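Local coordinates for protein bacteriohemerythrin (Methylococcus capsulatus, PDB 4XPX) that binds oxygen at a site containing two iron atoms and may store it or deliver it to oxygen-requiring enzymes, at residues Glu62-Met65 with Gln66-Tyr70; Cys87-Leu90 with Gln91-His95; Asn102-Thr105 with Thr106-Val109. All coordinates share one frame; numbering follows the deposited sequence.

In the fold
Three local contacts follow one another along the chain of this helical, monomeric oxygen carrier. Interaction 1 closes helix 40-67 and lies nearest the iron pair: the M65 side chain comes within about 5 Å of an iron ion, and that of E62 within about 3 Å of H80, an iron ligand. Interactions 2 and 3, the end of helix 73-95 and the start of helix 103-121, are farther off, with the side chains of C87 and V109 about 13 and 11 Å from an iron. These two touch, L90 CD2 meeting T105 CG2 at 3.6 Å, while interaction 1 lies about 29 and 30 Å from them, centre to centre.

Interaction 1. Residues Glu62-Met65 with Gln66-Tyr70; sequences ETEM and QKKGY
M65 and Y70 lie side by side and point the same way, the thioether set obliquely alongside the phenol ring. SD of M65 reaches CD2 of Y70 at 3.4 Å. The sulfur stands 4.4 Å from the ring centroid, 56° off the ring normal, in a Met-aromatic contact. In M65, CG is turned away from the carbonyl carbon (chi1 -75°) and the extended chi2 sets SD by the ring, while the bend at chi3 (-76°) turns CE away from it. E64, bent at chi2, brings OE1 to 4.0 Å from K68 NZ, a long salt bridge; NZ also makes a weak bond to L128 O. Q66 stretches out so that a water can donate to its OE1 at 2.7 Å and, more weakly, to E62 O. G69, the first residue to leave helical phi/psi, has positive phi. Y70 N to M65 O (2.9 Å) and G69 N to Q66 O (3.0 Å) are the two bonds of a Schellman motif. It closes a helix of the hemerythrin fold whose side chains lie against the di-iron ligands, M65 packing on H76 and E62 OE2 bonding to H80 ND1 as a second-shell partner.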
loop_
_atom_site.group_PDB
_atom_site.type_symbol
_atom_site.label_atom_id
_atom_site.label_comp_id
_atom_site.label_asym_id
_atom_site.label_seq_id
_atom_site.Cartn_x
_atom_site.Cartn_y
_atom_site.Cartn_z
ATOM N N GLU A 62 0.647 12.278 2.121
ATOM C CA GLU A 62 -0.356 13.305 2.484
ATOM C C GLU A 62 0.316 14.518 3.035
ATOM O O GLU A 62 -0.121 15.664 2.715
ATOM C CB GLU A 62 -1.345 12.724 3.488
ATOM C CG GLU A 62 -2.268 11.717 2.843
ATOM C CD GLU A 62 -2.981 10.805 3.818
ATOM O OE1 GLU A 62 -3.151 11.205 5.036
ATOM O OE2 GLU A 62 -3.471 9.705 3.435
ATOM N N THR A 63 1.319 14.383 3.868
ATOM C CA THR A 63 2.002 15.542 4.424
ATOM C C THR A 63 2.607 16.335 3.321
ATOM O O THR A 63 2.487 17.629 3.318
ATOM C CB THR A 63 3.077 15.104 5.439
ATOM O OG1 THR A 63 2.471 14.393 6.530
ATOM C CG2 THR A 63 3.853 16.281 5.968
ATOM N N GLU A 64 3.255 15.725 2.368
ATOM C CA GLU A 64 3.867 16.452 1.283
ATOM C C GLU A 64 2.841 17.092 0.385
ATOM O O GLU A 64 3.004 18.283 -0.001
ATOM C CB GLU A 64 4.785 15.518 0.519
ATOM C CG GLU A 64 6.035 15.061 1.209
ATOM C CD GLU A 64 6.855 16.140 1.837
ATOM O OE1 GLU A 64 7.200 16.991 1.037
ATOM O OE2 GLU A 64 7.087 16.189 3.093
ATOM N N MET A 65 1.822 16.381 0.001
ATOM C CA MET A 65 0.775 16.958 -0.804
ATOM C C MET A 65 0.142 18.171 -0.136
ATOM O O MET A 65 -0.072 19.230 -0.806
ATOM C CB MET A 65 -0.333 15.940 -1.103
ATOM C CG MET A 65 0.059 14.903 -2.150
ATOM S SD MET A 65 -1.339 13.811 -2.613
ATOM C CE MET A 65 -1.449 12.696 -1.164
ATOM N N GLN A 66 -0.111 18.023 1.211
ATOM C CA GLN A 66 -0.922 19.146 1.695
ATOM C C GLN A 66 -0.029 20.362 1.903
ATOM O O GLN A 66 -0.442 21.508 1.587
ATOM C CB GLN A 66 -1.644 18.780 2.994
ATOM C CG GLN A 66 -2.617 19.838 3.485
ATOM C CD GLN A 66 -3.434 19.375 4.673
ATOM O OE1 GLN A 66 -3.342 18.217 5.084
ATOM N NE2 GLN A 66 -4.237 20.277 5.230
ATOM N N LYS A 67 1.225 20.166 2.285
ATOM C CA LYS A 67 2.169 21.279 2.515
ATOM C C LYS A 67 2.433 22.001 1.271
ATOM O O LYS A 67 2.639 23.254 1.308
ATOM C CB LYS A 67 3.448 20.668 3.020
ATOM C CG LYS A 67 4.616 21.477 3.115
ATOM C CD LYS A 67 5.729 20.565 3.742
ATOM C CE LYS A 67 6.876 21.410 4.253
ATOM N NZ LYS A 67 6.458 22.736 4.966
ATOM N N LYS A 68 2.389 21.377 0.112
ATOM C CA LYS A 68 2.662 22.012 -1.132
ATOM C C LYS A 68 1.392 22.496 -1.837
ATOM O O LYS A 68 1.491 23.047 -2.955
ATOM C CB LYS A 68 3.447 21.061 -2.039
ATOM C CG LYS A 68 4.839 20.792 -1.452
ATOM C CD LYS A 68 5.649 19.754 -2.162
ATOM C CE LYS A 68 7.169 19.793 -1.610
ATOM N NZ LYS A 68 8.115 18.842 -2.380
ATOM N N GLY A 69 0.255 22.347 -1.241
ATOM C CA GLY A 69 -0.956 22.813 -1.914
ATOM C C GLY A 69 -1.325 22.004 -3.133
ATOM O O GLY A 69 -1.965 22.565 -4.057
ATOM N N TYR A 70 -0.996 20.709 -3.136
ATOM C CA TYR A 70 -1.277 19.883 -4.289
ATOM C C TYR A 70 -2.815 19.878 -4.608
ATOM O O TYR A 70 -3.622 19.750 -3.715
ATOM C CB TYR A 70 -0.814 18.451 -3.967
ATOM C CG TYR A 70 -1.251 17.457 -5.039
ATOM C CD1 TYR A 70 -0.838 17.600 -6.323
ATOM C CD2 TYR A 70 -2.063 16.377 -4.719
ATOM C CE1 TYR A 70 -1.198 16.727 -7.289
ATOM C CE2 TYR A 70 -2.462 15.513 -5.643
ATOM C CZ TYR A 70 -2.081 15.647 -6.948
ATOM O OH TYR A 70 -2.442 14.786 -7.943
HETATM O O HOH W 1 -1.539 16.161 5.325
#

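Interaction 2. Residues Cys87-Leu90 with Gln91-His95; sequences CADL and QKKFH
D89 and K93, one helical turn apart, form the salt bridge of this segment. K93 NZ donates a hydrogen bond to D89 OD1 at 2.9 Å, on the syn lone pair, the side facing the other carboxylate oxygen; OD2 is farther from the same nitrogen, at 3.5 Å. The D89 carboxylate is swung out opposite its own backbone nitrogen (chi1 178°), and the lysine, extended as far as CE, makes its last turn at chi4 (50°) to set the ammonium against OD1. The K93 chain also rests on loop residues E98 and A99.

Backbone bonds from residue i+4 to residue i run through the whole segment. Q91 N donates to C87 O at 2.8 Å, K92 N to A88 O at 2.9 Å, and F94 N to L90 O at 2.8 Å. This is regular alpha-helix, the final turns of helix 73-95, one of the long helices of the hemerythrin bundle.

Van der Waals contact comes from CH2 groups lying against carbonyl oxygens of the preceding turn. CG of Q91 sits 3.4 Å from C87 O, and CG of K92 sits 3.3 Å from A88 O, so both chains begin by hugging the helix surface. F94 likewise places CB against L90 O.

Apolar packing reaches beyond the segment: the side chain of L90 and the ring of F94 both lie on L47 of helix 40-67 and on V101 of the following loop.

Polar and cation-pi partners also tie this end to helix 40-67. The amide NE2 of Q91 and the imidazole NE2 of H95 both bond to D48 OD1. R40 meets F94 twice, through a hydrogen bond to its carbonyl oxygen and a cation-pi contact with its ring.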
loop_
_atom_site.group_PDB
_atom_site.type_symbol
_atom_site.label_atom_id
_atom_site.label_comp_id
_atom_site.label_asym_id
_atom_site.label_seq_id
_atom_site.Cartn_x
_atom_site.Cartn_y
_atom_site.Cartn_z
ATOM N N CYS A 87 -8.190 -2.343 5.470
ATOM C CA CYS A 87 -7.082 -3.018 6.140
ATOM C C CYS A 87 -7.332 -3.162 7.655
ATOM O O CYS A 87 -7.042 -4.282 8.227
ATOM C CB CYS A 87 -5.757 -2.378 5.814
ATOM S SG CYS A 87 -5.237 -2.618 4.163
ATOM N N ALA A 88 -7.795 -2.130 8.304
ATOM C CA ALA A 88 -8.107 -2.227 9.713
ATOM C C ALA A 88 -9.152 -3.208 10.004
ATOM O O ALA A 88 -9.084 -3.961 11.002
ATOM C CB ALA A 88 -8.446 -0.818 10.224
ATOM N N ASP A 89 -10.177 -3.293 9.167
ATOM C CA ASP A 89 -11.246 -4.266 9.318
ATOM C C ASP A 89 -10.729 -5.661 9.126
ATOM O O ASP A 89 -11.123 -6.595 9.901
ATOM C CB ASP A 89 -12.375 -3.960 8.360
ATOM C CG ASP A 89 -13.503 -4.950 8.414
ATOM O OD1 ASP A 89 -14.197 -4.972 9.466
ATOM O OD2 ASP A 89 -13.691 -5.803 7.477
ATOM N N LEU A 90 -9.867 -5.876 8.162
ATOM C CA LEU A 90 -9.253 -7.167 7.963
ATOM C C LEU A 90 -8.424 -7.515 9.189
ATOM O O LEU A 90 -8.515 -8.708 9.637
ATOM C CB LEU A 90 -8.343 -7.110 6.728
ATOM C CG LEU A 90 -7.449 -8.279 6.575
ATOM C CD1 LEU A 90 -8.289 -9.494 6.315
ATOM C CD2 LEU A 90 -6.555 -8.024 5.356
ATOM N N GLN A 91 -7.634 -6.621 9.713
ATOM C CA GLN A 91 -6.870 -6.933 10.907
ATOM C C GLN A 91 -7.792 -7.297 12.044
ATOM O O GLN A 91 -7.480 -8.273 12.825
ATOM C CB GLN A 91 -5.989 -5.759 11.328
ATOM C CG GLN A 91 -4.753 -5.592 10.429
ATOM C CD GLN A 91 -3.949 -4.426 10.886
ATOM O OE1 GLN A 91 -4.499 -3.283 10.872
ATOM N NE2 GLN A 91 -2.715 -4.606 11.158
ATOM N N LYS A 92 -8.860 -6.577 12.254
ATOM C CA LYS A 92 -9.760 -6.880 13.366
ATOM C C LYS A 92 -10.265 -8.302 13.174
ATOM O O LYS A 92 -10.270 -9.107 14.159
ATOM C CB LYS A 92 -10.887 -5.875 13.406
ATOM C CG LYS A 92 -10.355 -4.461 13.986
ATOM C CD LYS A 92 -11.383 -3.350 13.701
ATOM C CE LYS A 92 -10.691 -2.055 13.829
ATOM N NZ LYS A 92 -11.766 -1.006 13.357
ATOM N N LYS A 93 -10.752 -8.644 12.043
ATOM C CA LYS A 93 -11.322 -9.979 11.821
ATOM C C LYS A 93 -10.251 -11.046 11.869
ATOM O O LYS A 93 -10.493 -12.132 12.519
ATOM C CB LYS A 93 -12.118 -10.060 10.519
ATOM C CG LYS A 93 -13.344 -9.238 10.555
ATOM C CD LYS A 93 -13.851 -9.057 9.152
ATOM C CE LYS A 93 -15.304 -8.621 8.990
ATOM N NZ LYS A 93 -15.664 -7.443 9.833
ATOM N N PHE A 94 -9.068 -10.822 11.313
ATOM C CA PHE A 94 -8.019 -11.811 11.332
ATOM C C PHE A 94 -7.576 -12.075 12.800
ATOM O O PHE A 94 -7.447 -13.235 13.218
ATOM C CB PHE A 94 -6.835 -11.329 10.491
ATOM C CG PHE A 94 -5.661 -12.251 10.604
ATOM C CD1 PHE A 94 -5.563 -13.404 9.851
ATOM C CD2 PHE A 94 -4.652 -11.998 11.511
ATOM C CE1 PHE A 94 -4.488 -14.215 9.979
ATOM C CE2 PHE A 94 -3.573 -12.839 11.689
ATOM C CZ PHE A 94 -3.514 -13.973 10.860
ATOM N N HIS A 95 -7.346 -10.997 13.544
ATOM C CA HIS A 95 -6.884 -11.142 14.892
ATOM C C HIS A 95 -7.957 -11.617 15.821
ATOM O O HIS A 95 -7.594 -12.154 16.943
ATOM C CB HIS A 95 -6.182 -9.903 15.409
ATOM C CG HIS A 95 -4.888 -9.619 14.707
ATOM N ND1 HIS A 95 -3.820 -10.492 14.749
ATOM C CD2 HIS A 95 -4.478 -8.527 13.976
ATOM C CE1 HIS A 95 -2.802 -9.925 14.047
ATOM N NE2 HIS A 95 -3.180 -8.747 13.574
#

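Interaction 3. Residues Asn102-Thr105 with Thr106-Val109; sequences NQDT and TRFV
R107 N donates to Q103 O at 2.9 Å in the first turns of helix 103-121. The bond one residue earlier, T106 N to N102 O, is weak at 3.4 Å, whereas those that follow, F108 N to D104 O (3.0 Å) and V109 N to T105 O (3.1 Å), are ordinary. N102 and T105 make a capping box: N102 N donates to T105 OG1 at 3.0 Å in a nearly straight bond (169°), and in return N102 OD1 takes weak bonds from D104 N and T105 N. R107 folds back over this first turn. Bent at chi3 (-71°), it lays one face of its guanidinium over Q103 O, 3.4 Å above the plane, while D104 OD1 comes to the edge and accepts from NH2 at 2.9 Å, completing a salt bridge. OD1 lies close to the guanidinium plane and is met nearly along its C-O axis; the carboxylate and guanidinium planes stand 69° apart. Q103 NE2 bonds to H32 O, and T106 OG1 to H32 ND1; both tie the helix start to helix 15-34, where T106 also packs on L31 and V109 on V28. Toward helix 73-95, T105 packs on L90 and F108 on L83 and V86.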
loop_
_atom_site.group_PDB
_atom_site.type_symbol
_atom_site.label_atom_id
_atom_site.label_comp_id
_atom_site.label_asym_id
_atom_site.label_seq_id
_atom_site.Cartn_x
_atom_site.Cartn_y
_atom_site.Cartn_z
ATOM N N ASN A 102 -5.244 -14.966 2.874
ATOM C CA ASN A 102 -4.820 -15.927 1.857
ATOM C C ASN A 102 -4.354 -15.141 0.649
ATOM O O ASN A 102 -4.224 -13.901 0.707
ATOM C CB ASN A 102 -5.911 -16.915 1.618
ATOM C CG ASN A 102 -7.158 -16.252 1.154
ATOM O OD1 ASN A 102 -7.137 -15.251 0.415
ATOM N ND2 ASN A 102 -8.326 -16.773 1.578
ATOM N N GLN A 103 -4.037 -15.824 -0.429
ATOM C CA GLN A 103 -3.485 -15.154 -1.586
ATOM C C GLN A 103 -4.549 -14.269 -2.300
ATOM O O GLN A 103 -4.167 -13.441 -3.163
ATOM C CB GLN A 103 -2.809 -16.076 -2.564
ATOM C CG GLN A 103 -1.521 -16.624 -1.978
ATOM C CD GLN A 103 -0.631 -17.335 -2.976
ATOM O OE1 GLN A 103 -1.117 -17.841 -4.023
ATOM N NE2 GLN A 103 0.649 -17.382 -2.688
ATOM N N ASP A 104 -5.862 -14.433 -1.989
ATOM C CA ASP A 104 -6.777 -13.405 -2.487
ATOM C C ASP A 104 -6.619 -12.112 -1.740
ATOM O O ASP A 104 -6.849 -11.027 -2.329
ATOM C CB ASP A 104 -8.226 -13.859 -2.340
ATOM C CG ASP A 104 -8.611 -14.929 -3.286
ATOM O OD1 ASP A 104 -7.812 -15.573 -3.916
ATOM O OD2 ASP A 104 -9.862 -15.048 -3.454
ATOM N N THR A 105 -6.188 -12.153 -0.477
ATOM C CA THR A 105 -5.963 -10.936 0.248
ATOM C C THR A 105 -4.823 -10.150 -0.381
ATOM O O THR A 105 -4.905 -8.922 -0.622
ATOM C CB THR A 105 -5.559 -11.245 1.726
ATOM O OG1 THR A 105 -6.401 -12.285 2.253
ATOM C CG2 THR A 105 -5.570 -9.958 2.527
ATOM N N THR A 106 -3.695 -10.849 -0.652
ATOM C CA THR A 106 -2.540 -10.176 -1.275
ATOM C C THR A 106 -2.813 -9.793 -2.691
ATOM O O THR A 106 -2.356 -8.692 -3.101
ATOM C CB THR A 106 -1.312 -11.048 -1.116
ATOM O OG1 THR A 106 -1.635 -12.370 -1.447
ATOM C CG2 THR A 106 -0.775 -10.972 0.296
ATOM N N ARG A 107 -3.575 -10.575 -3.471
ATOM C CA ARG A 107 -3.944 -10.077 -4.808
ATOM C C ARG A 107 -4.829 -8.869 -4.741
ATOM O O ARG A 107 -4.721 -7.994 -5.644
ATOM C CB ARG A 107 -4.570 -11.170 -5.650
ATOM C CG ARG A 107 -3.603 -12.150 -6.246
ATOM C CD ARG A 107 -4.262 -13.087 -7.225
ATOM N NE ARG A 107 -5.112 -14.037 -6.533
ATOM C CZ ARG A 107 -4.621 -15.291 -6.171
ATOM N NH1 ARG A 107 -3.492 -15.675 -6.468
ATOM N NH2 ARG A 107 -5.419 -16.075 -5.471
ATOM N N PHE A 108 -5.676 -8.705 -3.739
ATOM C CA PHE A 108 -6.470 -7.487 -3.613
ATOM C C PHE A 108 -5.551 -6.309 -3.379
ATOM O O PHE A 108 -5.706 -5.238 -4.003
ATOM C CB PHE A 108 -7.515 -7.622 -2.502
ATOM C CG PHE A 108 -8.105 -6.277 -2.158
ATOM C CD1 PHE A 108 -9.004 -5.657 -3.059
ATOM C CD2 PHE A 108 -7.661 -5.564 -1.076
ATOM C CE1 PHE A 108 -9.426 -4.321 -2.786
ATOM C CE2 PHE A 108 -8.135 -4.290 -0.809
ATOM C CZ PHE A 108 -9.004 -3.681 -1.690
ATOM N N VAL A 109 -4.614 -6.422 -2.427
ATOM C CA VAL A 109 -3.690 -5.340 -2.163
ATOM C C VAL A 109 -2.903 -5.004 -3.446
ATOM O O VAL A 109 -2.742 -3.816 -3.774
ATOM C CB VAL A 109 -2.783 -5.655 -0.953
ATOM C CG1 VAL A 109 -1.746 -4.562 -0.770
ATOM C CG2 VAL A 109 -3.603 -5.800 0.292
#